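Local structure of shikimate 5-dehydrogenase (Mycobacterium fortuitum subsp. fortuitum DSM 46621, 4XIJ) at residues Ser13-Val18 with Gly64-Gly69; Gln30-Ala35 with Trp44-Ile49; Ala97-Arg102 with Glu258-Met263. The protein probably catalyses the NADP-dependent interconversion of 3-dehydroshikimate and shikimate, the fourth of seven steps in chorismate biosynthesis. All coordinates share one frame; numbering follows the deposited sequence. Where two conformers were deposited one is given.

Contact 1: residues Ser13-Val18 with Gly64-Gly69; sequences SRKAAV and GPEWVG
A parallel strand pair in the mixed sheet of the substrate-binding domain brings Lys15 opposite Trp67, their CA atoms 4.6 Å apart. Glu66 O binds the backbone N of Lys15, and Val68 N returns a bond to Lys15 O at 2.9 Å, so Lys15 is held through both its backbone polar groups. The same Glu66 O also takes the NE of Arg14 (2.9 Å, N-H...O angle 156°), the two donors arriving from opposite faces of the carbonyl plane. Arg14 gets there by folding: the chain bends at chi2 and chi3, which turns the guanidinium back over the turn Gly64-Trp67, where NH2 makes a weak bond to Pro65 O. Val68 CB lies over one face of the guanidinium, 3.6 Å above the plane. An arginine suits the place because its planar group with several N-H donors can reach two turn carbonyls with different N-H groups while a branched apolar residue packs on its face. Lys15 plays a double part. Its CB lies over the face of the Trp67 six-membered ring (CH-pi, 3.7 Å to the centroid), CE runs on past CZ2, and NZ is delivered to Thr45 OG1 on the neighbouring strand 45-50. Ala17 CB meets the edge of the same ring at CZ3, 3.7 Å away. Small residues let the backbones close in beyond: Gly69 O approaches Ala16 CA to 3.2 Å. Strand 15-20 is thus the middle strand of the three parallel strands 45-50, 15-20 and 67-72 of an open alpha/beta sheet.

Contact 2: residues Gln30-Ala35 with Trp44-Ile49; sequences QLHLAA and WTYERI
His32 and Tyr46 meet at the heart of the packing of helix 28-38 on strand 45-50. Tyr46 leaves the strand toward the helix with CG anti to the backbone N (chi1 -161°), and this carries the phenol ring against the imidazole. Tyr46 CE2 lies over one face of the His32 ring, offset toward the rim, 3.3 Å from His32 CG. The rings meet obliquely, planes at 33° and centroids 4.6 Å apart. Both imidazole nitrogens have partners, ND1 with Tyr36 OH and NE2 with Gln256 OE1, which should fix the rotation of the ring; Tyr46 OH reaches Ser71 OG across the sheet. A histidine and a tyrosine suit this buried place because their rings pack on each other while ND1, NE2 and OH still find polar partners. Beside them Leu33 extends a branch: CD2 touches Tyr46 CB at 3.9 Å and lies 3.8 Å from Trp44 O. Farther up the strand Arg48 reaches out with its chain extended from CG to NE. Gln30 curls to meet it, its chain bent at chi2 to bring the amide round until OE1 lies near the guanidinium plane, 2.9 Å from Arg48 NH2. That bond is weak, its N-H...O angle only 123°; Arg48 NH1 has firmer partners in Ser26 O and Ile23 O. Helix and strand run almost antiparallel, 8.5 Å between axes, as expected for the returning half of a beta-alpha-beta crossover.

Contact 3: residues Ala97-Arg102 with Glu258-Met263; sequences ANTLVR and EQFTGM. With SO4 (sulfate ion), chain E.
Val101 turns CG1 anti to the backbone N (chi1 -176°), leaving CG2 beside that nitrogen and directed at the helix, while Phe260 sets CG anti to its carbonyl carbon (chi1 -66°) and thereby swings its ring from the helix flank toward the strand. The ring arrives edge first: CE1 lies 3.9 Å from Val101 CG2 and 3.8 Å from Thr99 CG2, both methyls near the ring plane. Valine and threonine, alike in shape, offer the paired methyls, and the flat phenyl slides in beside them; at its CE2 the ring also meets His32. The Gln259 side chain crosses Val101 at about a right angle, its OE1 3.3 Å from Val101 CG2. The amide itself is turned to strand 108-111, OE1 accepting from Arg109 NH2 and NE2 bonding Asp111 OD2, so a polar end is satisfied at the margin of an apolar contact. Thr99 is equally two-sided: its methyl packs on Phe260, whereas OG1 donates to Asn98 OD1 at 2.8 Å, from well above the carbonyl plane, and also bonds Gln256 NE2. Asn98 in turn sends ND2 to O4 of a sulfate ion at 3.1 Å, almost straight (158°). Lys77 and Thr73 also bond this ion, which probably came from the crystallisation liquor. Thr99 is thus a second-shell residue joining the helix to the anion site. A helix from late in the chain, 246-261, lying against the substrate-domain sheet beside such a polar pocket is characteristic of shikimate dehydrogenases, whose substrate is probably bound in this region.

How the contacts relate
All three contacts meet on one mixed sheet. Contacts 1 and 2 have centres about 10 Å apart, as do contacts 1 and 3; about 13 Å separates contacts 2 and 3. Strand 15-20 serves contact 1 and neighbours strand 45-50 of contact 2, while strand 67-72 neighbours strand 99-102 of contact 3, where Arg102 NH2 binds the carbonyls of Trp67 and Gly64. Along the chain contact 2 is nested inside the loop closed by contact 1, and contact 3 follows, spanning 155 residues. It brings the late helix 246-261 back onto the substrate-binding domain, making that domain of both early and late chain segments.

Contact 1: residues Ser13-Val18 with Gly64-Gly69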
loop_
_atom_site.group_PDB
_atom_site.type_symbol
_atom_site.label_atom_id
_atom_site.label_comp_id
_atom_site.label_asym_id
_atom_site.label_seq_id
_atom_site.Cartn_x
_atom_site.Cartn_y
_atom_site.Cartn_z
ATOM N N SER A 13 -13.253 -18.159 18.453
ATOM C CA SER A 13 -12.938 -17.414 17.258
ATOM C C SER A 13 -12.625 -15.986 17.604
ATOM O O SER A 13 -12.815 -15.518 18.747
ATOM C CB SER A 13 -14.094 -17.463 16.268
ATOM O OG SER A 13 -15.253 -16.919 16.866
ATOM N N ARG A 14 -12.159 -15.286 16.580
ATOM C CA ARG A 14 -11.704 -13.910 16.737
ATOM C C ARG A 14 -12.435 -12.999 15.762
ATOM O O ARG A 14 -13.075 -13.461 14.826
ATOM C CB ARG A 14 -10.194 -13.835 16.519
ATOM C CG ARG A 14 -9.370 -14.699 17.474
ATOM C CD ARG A 14 -9.563 -14.377 18.963
ATOM N NE ARG A 14 -9.173 -13.003 19.336
ATOM C CZ ARG A 14 -7.919 -12.608 19.607
ATOM N NH1 ARG A 14 -6.911 -13.470 19.549
ATOM N NH2 ARG A 14 -7.668 -11.348 19.963
ATOM N N LYS A 15 -12.372 -11.693 16.019
ATOM C CA LYS A 15 -13.035 -10.689 15.212
ATOM C C LYS A 15 -12.040 -9.709 14.630
ATOM O O LYS A 15 -11.086 -9.264 15.303
ATOM C CB LYS A 15 -14.049 -9.907 16.042
ATOM C CG LYS A 15 -15.112 -10.836 16.713
ATOM C CD LYS A 15 -16.231 -10.007 17.312
ATOM C CE LYS A 15 -17.173 -9.538 16.183
ATOM N NZ LYS A 15 -17.979 -10.667 15.565
ATOM N N ALA A 16 -12.298 -9.359 13.377
ATOM C CA ALA A 16 -11.522 -8.334 12.688
ATOM C C ALA A 16 -12.443 -7.457 11.850
ATOM O O ALA A 16 -13.624 -7.789 11.643
ATOM C CB ALA A 16 -10.394 -8.981 11.812
ATOM N N ALA A 17 -11.922 -6.356 11.339
ATOM C CA ALA A 17 -12.727 -5.475 10.503
ATOM C C ALA A 17 -11.841 -4.553 9.704
ATOM O O ALA A 17 -10.651 -4.358 10.036
ATOM C CB ALA A 17 -13.699 -4.614 11.342
ATOM N N VAL A 18 -12.445 -3.951 8.685
ATOM C CA VAL A 18 -11.853 -2.770 8.037
ATOM C C VAL A 18 -12.637 -1.528 8.402
ATOM O O VAL A 18 -13.864 -1.537 8.421
ATOM C CB VAL A 18 -11.773 -2.930 6.488
ATOM C CG1 VAL A 18 -13.170 -3.154 5.800
ATOM C CG2 VAL A 18 -11.006 -1.729 5.848
ATOM N N GLY A 64 -13.470 -5.231 22.704
ATOM C CA GLY A 64 -13.071 -6.238 23.662
ATOM C C GLY A 64 -11.958 -7.137 23.163
ATOM O O GLY A 64 -11.516 -7.012 22.007
ATOM N N PRO A 65 -11.480 -8.035 24.041
ATOM C CA PRO A 65 -10.284 -8.848 23.769
ATOM C C PRO A 65 -10.460 -9.811 22.586
ATOM O O PRO A 65 -9.457 -10.193 21.991
ATOM C CB PRO A 65 -10.047 -9.588 25.097
ATOM C CG PRO A 65 -11.305 -9.526 25.797
ATOM C CD PRO A 65 -12.031 -8.303 25.389
ATOM N N GLU A 66 -11.695 -10.090 22.179
ATOM C CA GLU A 66 -11.892 -10.953 21.025
ATOM C C GLU A 66 -11.446 -10.321 19.698
ATOM O O GLU A 66 -11.223 -11.049 18.707
ATOM C CB GLU A 66 -13.368 -11.391 20.925
ATOM C CG GLU A 66 -14.358 -10.340 20.500
ATOM C CD GLU A 66 -14.895 -9.457 21.627
ATOM O OE1 GLU A 66 -14.257 -9.373 22.715
ATOM O OE2 GLU A 66 -15.979 -8.839 21.408
ATOM N N TRP A 67 -11.275 -8.998 19.690
ATOM C CA TRP A 67 -10.842 -8.299 18.481
ATOM C C TRP A 67 -9.357 -8.466 18.343
ATOM O O TRP A 67 -8.579 -7.992 19.200
ATOM C CB TRP A 67 -11.262 -6.822 18.542
ATOM C CG TRP A 67 -12.747 -6.694 18.319
ATOM C CD1 TRP A 67 -13.753 -6.813 19.263
ATOM C CD2 TRP A 67 -13.392 -6.465 17.064
ATOM N NE1 TRP A 67 -14.980 -6.653 18.647
ATOM C CE2 TRP A 67 -14.780 -6.424 17.305
ATOM C CE3 TRP A 67 -12.925 -6.254 15.752
ATOM C CZ2 TRP A 67 -15.720 -6.194 16.276
ATOM C CZ3 TRP A 67 -13.852 -6.031 14.733
ATOM C CH2 TRP A 67 -15.240 -6.011 15.008
ATOM N N VAL A 68 -8.951 -9.081 17.229
ATOM C CA VAL A 68 -7.568 -9.464 17.024
ATOM C C VAL A 68 -6.832 -8.472 16.131
ATOM O O VAL A 68 -5.616 -8.334 16.231
ATOM C CB VAL A 68 -7.487 -10.893 16.391
ATOM C CG1 VAL A 68 -8.071 -10.932 14.961
ATOM C CG2 VAL A 68 -6.070 -11.454 16.431
ATOM N N GLY A 69 -7.528 -7.823 15.201
ATOM C CA GLY A 69 -6.852 -6.955 14.236
ATOM C C GLY A 69 -7.845 -6.111 13.465
ATOM O O GLY A 69 -9.015 -6.494 13.352
#

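Contact 2: residues Gln30-Ala35 with Trp44-Ile49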
loop_
_atom_site.group_PDB
_atom_site.type_symbol
_atom_site.label_atom_id
_atom_site.label_comp_id
_atom_site.label_asym_id
_atom_site.label_seq_id
_atom_site.Cartn_x
_atom_site.Cartn_y
_atom_site.Cartn_z
ATOM N N GLN A 30 -12.779 -9.628 1.849
ATOM C CA GLN A 30 -12.661 -10.758 0.944
ATOM C C GLN A 30 -11.354 -11.483 1.094
ATOM O O GLN A 30 -11.328 -12.726 1.134
ATOM C CB GLN A 30 -12.802 -10.291 -0.531
ATOM C CG GLN A 30 -14.163 -9.798 -0.930
ATOM C CD GLN A 30 -14.196 -8.272 -0.913
ATOM O OE1 GLN A 30 -13.948 -7.644 0.136
ATOM N NE2 GLN A 30 -14.503 -7.657 -2.076
ATOM N N LEU A 31 -10.254 -10.740 1.069
ATOM C CA LEU A 31 -8.948 -11.386 1.128
ATOM C C LEU A 31 -8.703 -12.036 2.486
ATOM O O LEU A 31 -8.151 -13.143 2.556
ATOM C CB LEU A 31 -7.843 -10.374 0.820
ATOM C CG LEU A 31 -7.831 -9.884 -0.643
ATOM C CD1 LEU A 31 -6.970 -8.624 -0.764
ATOM C CD2 LEU A 31 -7.325 -10.931 -1.580
ATOM N N HIS A 32 -9.165 -11.391 3.555
ATOM C CA HIS A 32 -9.019 -11.988 4.880
ATOM C C HIS A 32 -9.912 -13.198 5.066
ATOM O O HIS A 32 -9.446 -14.222 5.576
ATOM C CB HIS A 32 -9.274 -10.965 5.998
ATOM C CG HIS A 32 -8.096 -10.062 6.286
ATOM N ND1 HIS A 32 -7.277 -10.235 7.382
ATOM C CD2 HIS A 32 -7.576 -9.017 5.590
ATOM C CE1 HIS A 32 -6.306 -9.334 7.356
ATOM N NE2 HIS A 32 -6.476 -8.567 6.282
ATOM N N LEU A 33 -11.183 -13.131 4.677
ATOM C CA LEU A 33 -12.013 -14.350 4.869
ATOM C C LEU A 33 -11.503 -15.499 3.998
ATOM O O LEU A 33 -11.518 -16.656 4.458
ATOM C CB LEU A 33 -13.501 -14.090 4.581
ATOM C CG LEU A 33 -14.164 -13.197 5.648
ATOM C CD1 LEU A 33 -15.598 -12.851 5.157
ATOM C CD2 LEU A 33 -14.211 -13.833 7.033
ATOM N N ALA A 34 -11.052 -15.219 2.776
ATOM C CA ALA A 34 -10.453 -16.282 1.967
ATOM C C ALA A 34 -9.256 -16.898 2.689
ATOM O O ALA A 34 -9.090 -18.123 2.704
ATOM C CB ALA A 34 -10.020 -15.744 0.627
ATOM N N ALA A 35 -8.435 -16.063 3.313
ATOM C CA ALA A 35 -7.298 -16.576 4.061
ATOM C C ALA A 35 -7.694 -17.370 5.291
ATOM O O ALA A 35 -7.173 -18.469 5.496
ATOM C CB ALA A 35 -6.395 -15.412 4.483
ATOM N N TRP A 44 -13.814 -17.244 12.318
ATOM C CA TRP A 44 -13.396 -15.846 12.496
ATOM C C TRP A 44 -14.267 -14.948 11.636
ATOM O O TRP A 44 -14.690 -15.331 10.515
ATOM C CB TRP A 44 -11.938 -15.673 12.094
ATOM C CG TRP A 44 -10.933 -16.192 13.123
ATOM C CD1 TRP A 44 -11.077 -17.254 13.989
ATOM C CD2 TRP A 44 -9.647 -15.663 13.333
ATOM N NE1 TRP A 44 -9.940 -17.387 14.760
ATOM C CE2 TRP A 44 -9.036 -16.433 14.359
ATOM C CE3 TRP A 44 -8.932 -14.599 12.760
ATOM C CZ2 TRP A 44 -7.745 -16.173 14.821
ATOM C CZ3 TRP A 44 -7.615 -14.352 13.226
ATOM C CH2 TRP A 44 -7.061 -15.119 14.264
ATOM N N THR A 45 -14.533 -13.743 12.129
ATOM C CA THR A 45 -15.354 -12.823 11.348
ATOM C C THR A 45 -14.533 -11.612 10.887
ATOM O O THR A 45 -13.538 -11.238 11.518
ATOM C CB THR A 45 -16.573 -12.348 12.139
ATOM O OG1 THR A 45 -16.146 -11.726 13.364
ATOM C CG2 THR A 45 -17.496 -13.533 12.441
ATOM N N TYR A 46 -14.966 -11.003 9.791
ATOM C CA TYR A 46 -14.305 -9.822 9.254
ATOM C C TYR A 46 -15.361 -8.906 8.693
ATOM O O TYR A 46 -15.949 -9.228 7.655
ATOM C CB TYR A 46 -13.274 -10.200 8.177
ATOM C CG TYR A 46 -12.290 -9.098 7.938
ATOM C CD1 TYR A 46 -12.707 -7.929 7.335
ATOM C CD2 TYR A 46 -10.951 -9.217 8.323
ATOM C CE1 TYR A 46 -11.861 -6.903 7.126
ATOM C CE2 TYR A 46 -10.029 -8.138 8.112
ATOM C CZ TYR A 46 -10.539 -6.979 7.501
ATOM O OH TYR A 46 -9.783 -5.912 7.202
ATOM N N GLU A 47 -15.624 -7.793 9.358
ATOM C CA GLU A 47 -16.681 -6.920 8.893
ATOM C C GLU A 47 -16.186 -5.582 8.360
ATOM O O GLU A 47 -15.005 -5.297 8.442
ATOM C CB GLU A 47 -17.699 -6.700 9.990
ATOM C CG GLU A 47 -17.198 -6.072 11.220
ATOM C CD GLU A 47 -18.185 -6.332 12.377
ATOM O OE1 GLU A 47 -17.996 -7.314 13.129
ATOM O OE2 GLU A 47 -19.174 -5.587 12.496
ATOM N N ARG A 48 -17.111 -4.832 7.757
ATOM C CA ARG A 48 -16.881 -3.453 7.309
ATOM C C ARG A 48 -17.509 -2.499 8.273
ATOM O O ARG A 48 -18.732 -2.608 8.508
ATOM C CB ARG A 48 -17.526 -3.179 5.963
ATOM C CG ARG A 48 -16.900 -3.829 4.815
ATOM C CD ARG A 48 -17.689 -3.504 3.463
ATOM N NE ARG A 48 -17.321 -4.621 2.607
ATOM C CZ ARG A 48 -16.263 -4.632 1.809
ATOM N NH1 ARG A 48 -15.497 -3.551 1.689
ATOM N NH2 ARG A 48 -15.952 -5.743 1.158
ATOM N N ILE A 49 -16.740 -1.550 8.777
ATOM C CA ILE A 49 -17.282 -0.526 9.660
ATOM C C ILE A 49 -17.002 0.855 9.104
ATOM O O ILE A 49 -15.856 1.262 8.985
ATOM C CB ILE A 49 -16.711 -0.669 11.091
ATOM C CG1 ILE A 49 -16.976 -2.078 11.636
ATOM C CG2 ILE A 49 -17.365 0.334 11.993
ATOM C CD1 ILE A 49 -16.252 -2.425 12.963
#

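Contact 3: residues Ala97-Arg102 with Glu258-Met263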
loop_
_atom_site.group_PDB
_atom_site.type_symbol
_atom_site.label_atom_id
_atom_site.label_comp_id
_atom_site.label_asym_id
_atom_site.label_seq_id
_atom_site.Cartn_x
_atom_site.Cartn_y
_atom_site.Cartn_z
ATOM N N ALA A 97 -0.839 4.621 9.398
ATOM C CA ALA A 97 -0.967 3.179 9.599
ATOM C C ALA A 97 -2.226 2.620 8.953
ATOM O O ALA A 97 -3.331 3.168 9.147
ATOM C CB ALA A 97 -0.976 2.834 11.115
ATOM N N ASN A 98 -2.081 1.526 8.202
ATOM C CA ASN A 98 -3.266 0.884 7.654
ATOM C C ASN A 98 -3.633 -0.407 8.391
ATOM O O ASN A 98 -4.486 -1.151 7.927
ATOM C CB ASN A 98 -3.072 0.576 6.162
ATOM C CG ASN A 98 -2.159 -0.635 5.945
ATOM O OD1 ASN A 98 -1.298 -0.900 6.771
ATOM N ND2 ASN A 98 -2.365 -1.387 4.873
ATOM N N THR A 99 -2.987 -0.653 9.529
ATOM C CA THR A 99 -3.116 -1.920 10.244
ATOM C C THR A 99 -3.008 -1.678 11.725
ATOM O O THR A 99 -2.114 -0.944 12.173
ATOM C CB THR A 99 -2.013 -2.930 9.856
ATOM O OG1 THR A 99 -1.971 -3.096 8.427
ATOM C CG2 THR A 99 -2.266 -4.339 10.495
ATOM N N LEU A 100 -3.928 -2.287 12.476
ATOM C CA LEU A 100 -3.859 -2.265 13.952
ATOM C C LEU A 100 -3.933 -3.691 14.424
ATOM O O LEU A 100 -4.856 -4.410 14.042
ATOM C CB LEU A 100 -4.992 -1.429 14.549
ATOM C CG LEU A 100 -4.883 0.083 14.319
ATOM C CD1 LEU A 100 -6.224 0.766 14.638
ATOM C CD2 LEU A 100 -3.729 0.637 15.154
ATOM N N VAL A 101 -2.926 -4.109 15.188
ATOM C CA VAL A 101 -2.881 -5.502 15.636
ATOM C C VAL A 101 -2.968 -5.566 17.152
ATOM O O VAL A 101 -2.221 -4.872 17.840
ATOM C CB VAL A 101 -1.591 -6.231 15.194
ATOM C CG1 VAL A 101 -1.653 -7.762 15.620
ATOM C CG2 VAL A 101 -1.435 -6.100 13.693
ATOM N N ARG A 102 -3.829 -6.425 17.694
ATOM C CA ARG A 102 -3.871 -6.590 19.134
ATOM C C ARG A 102 -2.604 -7.344 19.638
ATOM O O ARG A 102 -2.186 -8.390 19.091
ATOM C CB ARG A 102 -5.134 -7.340 19.528
ATOM C CG ARG A 102 -5.571 -7.123 21.011
ATOM C CD ARG A 102 -5.924 -5.674 21.203
ATOM N NE ARG A 102 -6.708 -5.369 22.394
ATOM C CZ ARG A 102 -8.020 -5.615 22.512
ATOM N NH1 ARG A 102 -8.649 -5.275 23.635
ATOM N NH2 ARG A 102 -8.710 -6.223 21.529
ATOM N N GLU A 258 -0.768 -12.497 8.302
ATOM C CA GLU A 258 0.244 -13.141 9.108
ATOM C C GLU A 258 0.254 -12.538 10.515
ATOM O O GLU A 258 0.378 -13.267 11.524
ATOM C CB GLU A 258 1.613 -13.037 8.441
ATOM C CG GLU A 258 1.621 -13.833 7.168
ATOM C CD GLU A 258 3.020 -14.005 6.603
ATOM O OE1 GLU A 258 3.978 -13.356 7.092
ATOM O OE2 GLU A 258 3.171 -14.794 5.638
ATOM N N GLN A 259 0.140 -11.216 10.620
ATOM C CA GLN A 259 0.134 -10.612 11.940
ATOM C C GLN A 259 -1.109 -10.965 12.757
ATOM O O GLN A 259 -1.029 -11.099 13.999
ATOM C CB GLN A 259 0.262 -9.085 11.828
ATOM C CG GLN A 259 1.663 -8.685 11.326
ATOM C CD GLN A 259 1.871 -7.188 11.336
ATOM O OE1 GLN A 259 1.580 -6.529 12.325
ATOM N NE2 GLN A 259 2.364 -6.629 10.231
ATOM N N PHE A 260 -2.270 -11.074 12.092
ATOM C CA PHE A 260 -3.502 -11.351 12.849
ATOM C C PHE A 260 -3.550 -12.823 13.291
ATOM O O PHE A 260 -4.061 -13.126 14.379
ATOM C CB PHE A 260 -4.775 -11.086 12.038
ATOM C CG PHE A 260 -5.048 -9.615 11.643
ATOM C CD1 PHE A 260 -4.133 -8.576 11.892
ATOM C CD2 PHE A 260 -6.252 -9.297 10.984
ATOM C CE1 PHE A 260 -4.410 -7.268 11.486
ATOM C CE2 PHE A 260 -6.538 -7.969 10.561
ATOM C CZ PHE A 260 -5.606 -6.962 10.820
ATOM N N THR A 261 -3.100 -13.733 12.426
ATOM C CA THR A 261 -3.294 -15.179 12.699
ATOM C C THR A 261 -2.091 -15.872 13.264
ATOM O O THR A 261 -2.224 -16.964 13.795
ATOM C CB THR A 261 -3.681 -15.973 11.429
ATOM O OG1 THR A 261 -2.579 -15.933 10.513
ATOM C CG2 THR A 261 -4.924 -15.371 10.795
ATOM N N GLY A 262 -0.922 -15.262 13.109
ATOM C CA GLY A 262 0.330 -15.924 13.461
ATOM C C GLY A 262 0.749 -17.059 12.538
ATOM O O GLY A 262 1.683 -17.806 12.871
ATOM N N MET A 263 0.077 -17.195 11.399
ATOM C CA MET A 263 0.337 -18.275 10.445
ATOM C C MET A 263 0.855 -17.683 9.129
ATOM O O MET A 263 0.511 -16.547 8.771
ATOM C CB MET A 263 -0.940 -19.089 10.218
ATOM C CG MET A 263 -1.688 -19.361 11.528
ATOM S SD MET A 263 -3.294 -20.149 11.279
ATOM C CE MET A 263 -2.566 -21.658 10.769
HETATM S S SO4 E . -5.548 0.267 2.232
HETATM O O1 SO4 E . -5.477 -0.389 0.899
HETATM O O2 SO4 E . -6.082 1.644 1.990
HETATM O O3 SO4 E . -6.459 -0.449 3.171
HETATM O O4 SO4 E . -4.217 0.097 2.830
#